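Local structure of beta sliding clamp (6PTR) at residues 39-50 with 69-79; 9-19 with 86-97. The protein probably forms a ring-shaped head-to-tail homodimer around DNA that tethers DNA polymerases and other proteins to it and makes replication processive. All blocks are in the same frame, centred on the assembly; numbering follows the deposited sequence. Where two conformers were deposited one is given.

Both contacts lie in the N-terminal domain, their centres about 13 Å apart. Contact 1 is nested inside the loop that contact 2 closes: strand 10-14 and helix 15-26 come first, then strands 40-46 and 71-78, then helix 79-88 and strand 94-99. Within the chain, strands 71-78 and 10-14 end an eight-stranded and a four-stranded antiparallel sheet. They meet at a classic beta bulge, Glu70 and Lys71 facing Arg10: its NE forms a salt bridge with Glu70 OE1, its N probably bonds to Lys71 O, and Ile11 packs on Ala45. Strand 71-78 runs directly into helix 79-88, which leads from contact 1 to contact 2 and, through Lys88 and Leu89, to the second subunit.

Contact 1: residues 39-50 with 69-79; sequences SNVLIDAENGSV and IEKAGAITVPA
Ile43 and Val77 form the apolar centre, where CD1 of Ile43 reaches diagonally along the sheet to within 3.8 Å of Val77 CG2. The extended Ile43 chain (chi2 179°) carries that methyl past its directly paired neighbour, Ile75, whose own side-chain end leads away. The setting is a pair of antiparallel strands, 40-46 and 73-78, the second being an end strand, within this chain, of an eight-stranded sheet. Val41, Ile43, Ala45, Ile75 and Val77 share one face, and Ala79 joins them at the start of the following helix, its CB 4.0 Å from Val41 CB. On the reverse face Leu42 sets CD1 3.6 Å from Thr76 CG2, while Asp44 lies beside the methyl of Ala74 and sends OD2 to a salt bridge with Lys123.

Three hydrogen-bonded pairs, Val41 with Val77, Ile43 with Ile75 and Ala45 with Gly73, zip the backbones together, each with two N-H...O bonds. The shortest is Val41 N to Val77 O, at 2.7 Å. Between these rungs CA-H groups of Thr76 and Ala74 lean on the carbonyl oxygens of Val41 and Ile43. At the far end a type I' turn from Glu46 to Ser49 reverses the chain into the next strand.

The polar edge is at Asn40 and Pro78. Ser39 O accepts from Ala79 N at 2.9 Å, fastening the first residue of helix 79-88 just after Pro78 at its N-cap position. Thr76 OG1 is bonded both to Asn40 and to Leu121 O, a grip that fixes its rotation. The Asn40 side chain crosses that of Thr76 at about a right angle, with OG1 in the plane of its amide: OD1 rests 3.2 Å from Pro78 CA, and ND2 donates to Thr76 OG1 at 3.0 Å, the N-H...O angle 172°.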
loop_
_atom_site.group_PDB
_atom_site.type_symbol
_atom_site.label_atom_id
_atom_site.label_comp_id
_atom_site.label_asym_id
_atom_site.label_seq_id
_atom_site.Cartn_x
_atom_site.Cartn_y
_atom_site.Cartn_z
ATOM N N SER C 39 24.283 6.008 1.745
ATOM C CA SER C 39 22.944 6.515 1.488
ATOM C C SER C 39 22.905 7.505 0.330
ATOM O O SER C 39 21.823 7.959 -0.046
ATOM C CB SER C 39 22.375 7.157 2.756
ATOM O OG SER C 39 22.163 6.160 3.736
ATOM N N ASN C 40 24.039 7.805 -0.269
ATOM C CA ASN C 40 24.121 8.851 -1.275
ATOM C C ASN C 40 24.241 8.273 -2.677
ATOM O O ASN C 40 24.718 7.150 -2.871
ATOM C CB ASN C 40 25.311 9.762 -0.985
ATOM C CG ASN C 40 25.032 10.710 0.164
ATOM O OD1 ASN C 40 24.094 10.502 0.948
ATOM N ND2 ASN C 40 25.834 11.755 0.271
ATOM N N VAL C 41 23.789 9.058 -3.666
ATOM C CA VAL C 41 24.074 8.774 -5.069
ATOM C C VAL C 41 25.216 9.678 -5.506
ATOM O O VAL C 41 25.254 10.869 -5.165
ATOM C CB VAL C 41 22.836 8.975 -5.964
ATOM C CG1 VAL C 41 22.250 10.363 -5.771
ATOM C CG2 VAL C 41 23.219 8.789 -7.445
ATOM N N LEU C 42 26.178 9.102 -6.221
ATOM C CA LEU C 42 27.261 9.880 -6.808
ATOM C C LEU C 42 26.789 10.464 -8.126
ATOM O O LEU C 42 26.249 9.745 -8.969
ATOM C CB LEU C 42 28.496 9.012 -7.043
ATOM C CG LEU C 42 29.610 9.648 -7.902
ATOM C CD1 LEU C 42 30.200 10.886 -7.204
ATOM C CD2 LEU C 42 30.676 8.636 -8.200
ATOM N N ILE C 43 26.993 11.768 -8.301
ATOM C CA ILE C 43 26.694 12.460 -9.551
ATOM C C ILE C 43 28.023 12.895 -10.119
ATOM O O ILE C 43 28.758 13.627 -9.451
ATOM C CB ILE C 43 25.791 13.686 -9.336
ATOM C CG1 ILE C 43 24.512 13.308 -8.599
ATOM C CG2 ILE C 43 25.463 14.351 -10.704
ATOM C CD1 ILE C 43 23.613 14.504 -8.347
ATOM N N ASP C 44 28.349 12.458 -11.340
ATOM C CA ASP C 44 29.660 12.746 -11.923
ATOM C C ASP C 44 29.437 13.297 -13.318
ATOM O O ASP C 44 28.964 12.574 -14.199
ATOM C CB ASP C 44 30.538 11.487 -11.962
ATOM C CG ASP C 44 32.022 11.801 -11.918
ATOM O OD1 ASP C 44 32.430 12.865 -12.427
ATOM O OD2 ASP C 44 32.795 10.975 -11.388
ATOM N N ALA C 45 29.789 14.573 -13.523
ATOM C CA ALA C 45 29.535 15.280 -14.769
ATOM C C ALA C 45 30.859 15.596 -15.454
ATOM O O ALA C 45 31.677 16.347 -14.919
ATOM C CB ALA C 45 28.754 16.563 -14.498
ATOM N N GLU C 46 31.076 15.019 -16.629
ATOM C CA GLU C 46 32.313 15.272 -17.360
ATOM C C GLU C 46 32.072 14.903 -18.812
ATOM O O GLU C 46 31.303 13.983 -19.096
ATOM C CB GLU C 46 33.464 14.439 -16.772
ATOM C CG GLU C 46 34.833 14.995 -16.962
ATOM C CD GLU C 46 35.870 14.054 -16.400
ATOM O OE1 GLU C 46 37.074 14.278 -16.638
ATOM O OE2 GLU C 46 35.467 13.080 -15.726
ATOM N N ASN C 47 32.713 15.646 -19.724
ATOM C CA ASN C 47 32.791 15.269 -21.140
ATOM C C ASN C 47 31.410 14.989 -21.745
ATOM O O ASN C 47 31.187 13.973 -22.410
ATOM C CB ASN C 47 33.703 14.059 -21.325
ATOM C CG ASN C 47 35.113 14.314 -20.835
ATOM O OD1 ASN C 47 35.652 15.409 -20.992
ATOM N ND2 ASN C 47 35.709 13.303 -20.219
ATOM N N GLY C 48 30.491 15.921 -21.533
ATOM C CA GLY C 48 29.157 15.821 -22.107
ATOM C C GLY C 48 28.293 14.710 -21.543
ATOM O O GLY C 48 27.301 14.333 -22.170
ATOM N N SER C 49 28.628 14.176 -20.372
ATOM C CA SER C 49 27.856 13.064 -19.832
ATOM C C SER C 49 27.744 13.199 -18.327
ATOM O O SER C 49 28.690 13.636 -17.671
ATOM C CB SER C 49 28.514 11.723 -20.219
ATOM O OG SER C 49 27.839 10.636 -19.596
ATOM N N VAL C 50 26.575 12.845 -17.787
ATOM C CA VAL C 50 26.361 12.757 -16.353
ATOM C C VAL C 50 26.170 11.294 -16.025
ATOM O O VAL C 50 25.359 10.615 -16.668
ATOM C CB VAL C 50 25.142 13.575 -15.903
ATOM C CG1 VAL C 50 24.790 13.261 -14.459
ATOM C CG2 VAL C 50 25.427 15.058 -16.082
ATOM N N ILE C 69 27.520 20.122 -20.395
ATOM C CA ILE C 69 27.998 20.383 -19.036
ATOM C C ILE C 69 28.552 21.797 -18.978
ATOM O O ILE C 69 29.475 22.134 -19.730
ATOM C CB ILE C 69 29.081 19.373 -18.620
ATOM C CG1 ILE C 69 28.602 17.933 -18.835
ATOM C CG2 ILE C 69 29.493 19.599 -17.166
ATOM C CD1 ILE C 69 27.449 17.536 -17.955
ATOM N N GLU C 70 28.005 22.622 -18.085
ATOM C CA GLU C 70 28.529 23.975 -17.926
ATOM C C GLU C 70 29.865 23.970 -17.189
ATOM O O GLU C 70 30.840 24.577 -17.652
ATOM C CB GLU C 70 27.511 24.854 -17.198
ATOM C CG GLU C 70 27.928 26.319 -17.134
ATOM C CD GLU C 70 26.819 27.229 -16.616
ATOM O OE1 GLU C 70 25.677 26.745 -16.400
ATOM O OE2 GLU C 70 27.097 28.430 -16.427
ATOM N N LYS C 71 29.936 23.294 -16.045
ATOM C CA LYS C 71 31.203 23.101 -15.346
ATOM C C LYS C 71 31.290 21.657 -14.886
ATOM O O LYS C 71 30.394 21.176 -14.187
ATOM C CB LYS C 71 31.344 24.013 -14.129
ATOM C CG LYS C 71 31.243 25.486 -14.389
ATOM C CD LYS C 71 31.381 26.246 -13.064
ATOM C CE LYS C 71 32.682 25.870 -12.333
ATOM N NZ LYS C 71 32.802 26.487 -10.973
ATOM N N ALA C 72 32.375 20.975 -15.269
ATOM C CA ALA C 72 32.541 19.586 -14.878
ATOM C C ALA C 72 32.759 19.482 -13.374
ATOM O O ALA C 72 33.294 20.397 -12.733
ATOM C CB ALA C 72 33.725 18.957 -15.609
ATOM N N GLY C 73 32.384 18.338 -12.827
ATOM C CA GLY C 73 32.617 18.077 -11.422
ATOM C C GLY C 73 31.752 16.937 -10.938
ATOM O O GLY C 73 30.976 16.348 -11.688
ATOM N N ALA C 74 31.877 16.655 -9.643
ATOM C CA ALA C 74 31.115 15.561 -9.069
ATOM C C ALA C 74 30.783 15.871 -7.619
ATOM O O ALA C 74 31.410 16.715 -6.972
ATOM C CB ALA C 74 31.883 14.238 -9.159
ATOM N N ILE C 75 29.787 15.144 -7.109
ATOM C CA ILE C 75 29.325 15.326 -5.738
ATOM C C ILE C 75 28.434 14.135 -5.427
ATOM O O ILE C 75 27.899 13.500 -6.336
ATOM C CB ILE C 75 28.562 16.674 -5.610
ATOM C CG1 ILE C 75 28.318 17.034 -4.145
ATOM C CG2 ILE C 75 27.232 16.620 -6.344
ATOM C CD1 ILE C 75 29.562 17.436 -3.422
ATOM N N THR C 76 28.282 13.810 -4.140
ATOM C CA THR C 76 27.325 12.773 -3.769
ATOM C C THR C 76 26.248 13.401 -2.894
ATOM O O THR C 76 26.516 14.340 -2.136
ATOM C CB THR C 76 27.981 11.564 -3.048
ATOM O OG1 THR C 76 28.172 11.871 -1.660
ATOM C CG2 THR C 76 29.316 11.207 -3.681
ATOM N N VAL C 77 25.018 12.911 -3.052
ATOM C CA VAL C 77 23.800 13.547 -2.548
ATOM C C VAL C 77 22.939 12.446 -1.944
ATOM O O VAL C 77 22.854 11.367 -2.546
ATOM C CB VAL C 77 23.027 14.250 -3.688
ATOM C CG1 VAL C 77 21.959 15.161 -3.151
ATOM C CG2 VAL C 77 23.982 15.007 -4.635
ATOM N N PRO C 78 22.288 12.647 -0.787
ATOM C CA PRO C 78 21.397 11.596 -0.257
ATOM C C PRO C 78 20.344 11.178 -1.276
ATOM O O PRO C 78 19.618 12.018 -1.812
ATOM C CB PRO C 78 20.783 12.253 0.981
ATOM C CG PRO C 78 21.875 13.229 1.434
ATOM C CD PRO C 78 22.376 13.797 0.138
ATOM N N ALA C 79 20.281 9.872 -1.570
ATOM C CA ALA C 79 19.620 9.442 -2.799
ATOM C C ALA C 79 18.099 9.465 -2.675
ATOM O O ALA C 79 17.416 9.877 -3.619
ATOM C CB ALA C 79 20.105 8.048 -3.207
#

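Contact 2: residues 9-19 with 86-97; sequences MRITVDRSQFF and VRKLPDGSEIVL
Phe18 takes Leu97 over one face of its ring, CD1 standing 4.2 Å from the ring centroid in a CH-pi contact, while Val86 CG2 comes in at the ring edge. The guanidinium of Arg15 lies between two groups: Leu89 O over one face and the Phe19 ring against the opposite one, with Arg15 NH2 above the centre of that ring. At its edge, NE and NH2 grip Val86 O side-on, the NE bond measuring 3.1 Å. That oxygen also accepts from Leu89 N, so three N-H groups converge on it near the end of helix 79-88. NH2 adds a weak bond to Arg87 O. A bend in the arginine chain at chi2 (-94°) turns the group towards these carbonyls. Its NH1 makes a long salt bridge, 3.8 Å, to OD2 of Asp91, a poorly ordered residue.

Phe19 CE1 also touches Arg87 CA, and its ring stacks with Tyr83. On the strand side Arg10 lays one guanidinium face over Val96 CG1, though its NE is held by Glu70. Antiparallel hydrogen-bonded pairs join Ile11 with Leu97 and Val13 with Ile95; Leu97 N to Ile11 O spans 2.8 Å. Ile11, Val13, Ile95 and Leu97 point to one face, where Ile95 CD1 continues onto Arg15 CB. Just beyond the last strand pair Arg15 N, in the first residue of the helix, donates to Ser93 O at 3.1 Å.

A water accepts from Ser16 N and donates to Asp14 OD1 at 2.6 Å. Asp14 is itself the N-cap, its OD2 taking Gln17 N at 2.9 Å. Strand 10-14 thus passes into helix 15-26 through an aspartate N-cap, and Arg15 joins that junction to the turn between helix 79-88 and strand 94-99, in the N-terminal domain of the DNA polymerase III beta-subunit ring fold.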
loop_
_atom_site.group_PDB
_atom_site.type_symbol
_atom_site.label_atom_id
_atom_site.label_comp_id
_atom_site.label_asym_id
_atom_site.label_seq_id
_atom_site.Cartn_x
_atom_site.Cartn_y
_atom_site.Cartn_z
ATOM N N MET C 9 30.918 21.338 -9.747
ATOM C CA MET C 9 29.947 20.982 -10.770
ATOM C C MET C 9 28.896 22.061 -10.987
ATOM O O MET C 9 28.413 22.690 -10.042
ATOM C CB MET C 9 29.259 19.685 -10.354
ATOM C CG MET C 9 28.428 19.020 -11.423
ATOM S SD MET C 9 27.672 17.529 -10.720
ATOM C CE MET C 9 26.375 18.300 -9.733
ATOM N N ARG C 10 28.510 22.241 -12.248
ATOM C CA ARG C 10 27.312 23.000 -12.588
ATOM C C ARG C 10 26.695 22.366 -13.826
ATOM O O ARG C 10 27.313 22.360 -14.893
ATOM C CB ARG C 10 27.635 24.473 -12.837
ATOM C CG ARG C 10 26.383 25.273 -13.082
ATOM C CD ARG C 10 26.614 26.760 -13.021
ATOM N NE ARG C 10 25.431 27.459 -13.509
ATOM C CZ ARG C 10 24.417 27.838 -12.735
ATOM N NH1 ARG C 10 24.458 27.603 -11.431
ATOM N NH2 ARG C 10 23.368 28.455 -13.263
ATOM N N ILE C 11 25.488 21.821 -13.697
ATOM C CA ILE C 11 24.821 21.176 -14.824
ATOM C C ILE C 11 23.361 21.593 -14.845
ATOM O O ILE C 11 22.752 21.829 -13.801
ATOM C CB ILE C 11 24.929 19.639 -14.764
ATOM C CG1 ILE C 11 24.400 19.124 -13.427
ATOM C CG2 ILE C 11 26.377 19.225 -14.986
ATOM C CD1 ILE C 11 24.423 17.564 -13.290
ATOM N N THR C 12 22.812 21.706 -16.051
ATOM C CA THR C 12 21.383 21.932 -16.242
ATOM C C THR C 12 20.823 20.696 -16.927
ATOM O O THR C 12 21.283 20.341 -18.012
ATOM C CB THR C 12 21.132 23.180 -17.096
ATOM O OG1 THR C 12 21.661 24.331 -16.429
ATOM C CG2 THR C 12 19.629 23.383 -17.347
ATOM N N VAL C 13 19.846 20.036 -16.301
ATOM C CA VAL C 13 19.341 18.779 -16.837
ATOM C C VAL C 13 17.835 18.864 -17.022
ATOM O O VAL C 13 17.149 19.662 -16.383
ATOM C CB VAL C 13 19.694 17.603 -15.924
ATOM C CG1 VAL C 13 21.205 17.493 -15.820
ATOM C CG2 VAL C 13 19.053 17.815 -14.562
ATOM N N ASP C 14 17.324 18.023 -17.922
ATOM C CA ASP C 14 15.886 17.883 -18.073
ATOM C C ASP C 14 15.351 17.130 -16.865
ATOM O O ASP C 14 15.893 16.089 -16.485
ATOM C CB ASP C 14 15.565 17.147 -19.376
ATOM C CG ASP C 14 14.080 16.898 -19.564
ATOM O OD1 ASP C 14 13.337 17.859 -19.856
ATOM O OD2 ASP C 14 13.657 15.728 -19.435
ATOM N N ARG C 15 14.281 17.650 -16.259
ATOM C CA ARG C 15 13.755 17.006 -15.055
ATOM C C ARG C 15 13.348 15.561 -15.332
ATOM O O ARG C 15 13.701 14.650 -14.575
ATOM C CB ARG C 15 12.582 17.810 -14.509
ATOM C CG ARG C 15 11.927 17.172 -13.296
ATOM C CD ARG C 15 10.748 16.295 -13.704
ATOM N NE ARG C 15 10.168 15.632 -12.538
ATOM C CZ ARG C 15 9.334 14.597 -12.592
ATOM N NH1 ARG C 15 8.977 14.072 -13.760
ATOM N NH2 ARG C 15 8.866 14.075 -11.466
ATOM N N SER C 16 12.608 15.331 -16.421
ATOM C CA SER C 16 12.067 13.998 -16.668
ATOM C C SER C 16 13.175 12.995 -16.953
ATOM O O SER C 16 13.144 11.869 -16.447
ATOM C CB SER C 16 11.065 14.040 -17.814
ATOM O OG SER C 16 9.854 14.616 -17.369
ATOM N N GLN C 17 14.169 13.394 -17.742
ATOM C CA GLN C 17 15.319 12.529 -17.979
ATOM C C GLN C 17 16.060 12.221 -16.683
ATOM O O GLN C 17 16.404 11.061 -16.407
ATOM C CB GLN C 17 16.254 13.185 -18.996
ATOM C CG GLN C 17 17.611 12.521 -19.068
ATOM C CD GLN C 17 17.520 11.136 -19.655
ATOM O OE1 GLN C 17 17.129 10.969 -20.812
ATOM N NE2 GLN C 17 17.858 10.128 -18.857
ATOM N N PHE C 18 16.331 13.251 -15.876
ATOM C CA PHE C 18 17.054 13.057 -14.624
ATOM C C PHE C 18 16.281 12.157 -13.667
ATOM O O PHE C 18 16.868 11.305 -12.985
ATOM C CB PHE C 18 17.322 14.407 -13.959
ATOM C CG PHE C 18 18.238 14.320 -12.764
ATOM C CD1 PHE C 18 19.585 14.054 -12.939
ATOM C CD2 PHE C 18 17.767 14.530 -11.484
ATOM C CE1 PHE C 18 20.441 13.961 -11.854
ATOM C CE2 PHE C 18 18.630 14.438 -10.392
ATOM C CZ PHE C 18 19.975 14.147 -10.594
ATOM N N PHE C 19 14.964 12.348 -13.601
ATOM C CA PHE C 19 14.113 11.542 -12.727
ATOM C C PHE C 19 14.148 10.076 -13.135
ATOM O O PHE C 19 14.256 9.184 -12.284
ATOM C CB PHE C 19 12.692 12.085 -12.796
ATOM C CG PHE C 19 11.744 11.452 -11.813
ATOM C CD1 PHE C 19 12.011 11.492 -10.452
ATOM C CD2 PHE C 19 10.590 10.840 -12.252
ATOM C CE1 PHE C 19 11.126 10.920 -9.537
ATOM C CE2 PHE C 19 9.702 10.264 -11.348
ATOM C CZ PHE C 19 9.979 10.306 -9.990
ATOM N N VAL C 86 13.072 15.536 -6.758
ATOM C CA VAL C 86 12.869 15.563 -8.205
ATOM C C VAL C 86 11.470 15.067 -8.573
ATOM O O VAL C 86 10.831 15.589 -9.506
ATOM C CB VAL C 86 13.980 14.742 -8.891
ATOM C CG1 VAL C 86 13.802 14.757 -10.443
ATOM C CG2 VAL C 86 15.351 15.317 -8.540
ATOM N N ARG C 87 10.950 14.086 -7.836
ATOM C CA ARG C 87 9.583 13.623 -8.080
ATOM C C ARG C 87 8.568 14.759 -8.046
ATOM O O ARG C 87 7.575 14.727 -8.780
ATOM C CB ARG C 87 9.193 12.558 -7.059
ATOM C CG ARG C 87 7.776 12.003 -7.245
ATOM C CD ARG C 87 7.443 11.077 -6.093
ATOM N NE ARG C 87 8.015 11.611 -4.861
ATOM C CZ ARG C 87 7.341 12.283 -3.932
ATOM N NH1 ARG C 87 6.024 12.500 -4.050
ATOM N NH2 ARG C 87 7.998 12.727 -2.868
ATOM N N LYS C 88 8.788 15.768 -7.207
ATOM C CA LYS C 88 7.836 16.858 -7.056
ATOM C C LYS C 88 8.107 18.038 -7.977
ATOM O O LYS C 88 7.315 18.990 -7.979
ATOM C CB LYS C 88 7.826 17.362 -5.613
ATOM C CG LYS C 88 7.425 16.328 -4.600
ATOM C CD LYS C 88 7.304 16.972 -3.241
ATOM C CE LYS C 88 7.200 15.914 -2.160
ATOM N NZ LYS C 88 7.159 16.558 -0.830
ATOM N N LEU C 89 9.183 18.010 -8.739
ATOM C CA LEU C 89 9.412 19.096 -9.679
ATOM C C LEU C 89 8.692 18.807 -10.994
ATOM O O LEU C 89 8.524 17.642 -11.377
ATOM C CB LEU C 89 10.906 19.288 -9.923
ATOM C CG LEU C 89 11.687 19.647 -8.661
ATOM C CD1 LEU C 89 13.198 19.613 -8.921
ATOM C CD2 LEU C 89 11.253 21.021 -8.148
ATOM N N PRO C 90 8.246 19.851 -11.694
ATOM C CA PRO C 90 7.296 19.649 -12.795
ATOM C C PRO C 90 7.920 19.020 -14.037
ATOM O O PRO C 90 9.017 19.382 -14.469
ATOM C CB PRO C 90 6.784 21.067 -13.085
ATOM C CG PRO C 90 7.808 21.979 -12.521
ATOM C CD PRO C 90 8.380 21.275 -11.331
ATOM N N ASP C 91 7.196 18.061 -14.606
ATOM C CA ASP C 91 7.565 17.485 -15.886
ATOM C C ASP C 91 7.741 18.588 -16.922
ATOM O O ASP C 91 6.975 19.554 -16.960
ATOM C CB ASP C 91 6.481 16.502 -16.326
ATOM C CG ASP C 91 7.033 15.333 -17.097
ATOM O OD1 ASP C 91 7.828 15.555 -18.036
ATOM O OD2 ASP C 91 6.680 14.183 -16.755
ATOM N N GLY C 92 8.775 18.459 -17.748
ATOM C CA GLY C 92 9.064 19.468 -18.743
ATOM C C GLY C 92 9.802 20.684 -18.233
ATOM O O GLY C 92 10.052 21.609 -19.014
ATOM N N SER C 93 10.158 20.722 -16.958
ATOM C CA SER C 93 10.991 21.780 -16.415
ATOM C C SER C 93 12.464 21.392 -16.523
ATOM O O SER C 93 12.808 20.258 -16.873
ATOM C CB SER C 93 10.624 22.046 -14.960
ATOM O OG SER C 93 10.831 20.875 -14.185
ATOM N N GLU C 94 13.338 22.354 -16.219
ATOM C CA GLU C 94 14.775 22.121 -16.133
ATOM C C GLU C 94 15.236 22.287 -14.695
ATOM O O GLU C 94 14.619 22.993 -13.898
ATOM C CB GLU C 94 15.562 23.084 -17.030
ATOM C CG GLU C 94 15.422 22.789 -18.505
ATOM C CD GLU C 94 16.294 23.681 -19.364
ATOM O OE1 GLU C 94 16.467 24.873 -19.013
ATOM O OE2 GLU C 94 16.807 23.182 -20.390
ATOM N N ILE C 95 16.339 21.628 -14.370
ATOM C CA ILE C 95 16.902 21.653 -13.025
ATOM C C ILE C 95 18.367 22.018 -13.148
ATOM O O ILE C 95 19.090 21.385 -13.918
ATOM C CB ILE C 95 16.781 20.292 -12.325
ATOM C CG1 ILE C 95 15.338 19.809 -12.315
ATOM C CG2 ILE C 95 17.299 20.394 -10.909
ATOM C CD1 ILE C 95 15.240 18.368 -11.849
ATOM N N VAL C 96 18.809 22.998 -12.368
ATOM C CA VAL C 96 20.223 23.347 -12.293
ATOM C C VAL C 96 20.799 22.770 -11.007
ATOM O O VAL C 96 20.331 23.089 -9.908
ATOM C CB VAL C 96 20.432 24.866 -12.353
ATOM C CG1 VAL C 96 21.926 25.187 -12.240
ATOM C CG2 VAL C 96 19.858 25.447 -13.648
ATOM N N LEU C 97 21.807 21.908 -11.141
ATOM C CA LEU C 97 22.493 21.292 -10.015
ATOM C C LEU C 97 23.895 21.884 -9.948
ATOM O O LEU C 97 24.630 21.854 -10.942
ATOM C CB LEU C 97 22.540 19.768 -10.188
ATOM C CG LEU C 97 21.163 19.153 -10.484
ATOM C CD1 LEU C 97 21.271 17.716 -10.994
ATOM C CD2 LEU C 97 20.305 19.200 -9.263
HETATM O O HOH W 1 11.431 17.443 -18.090
#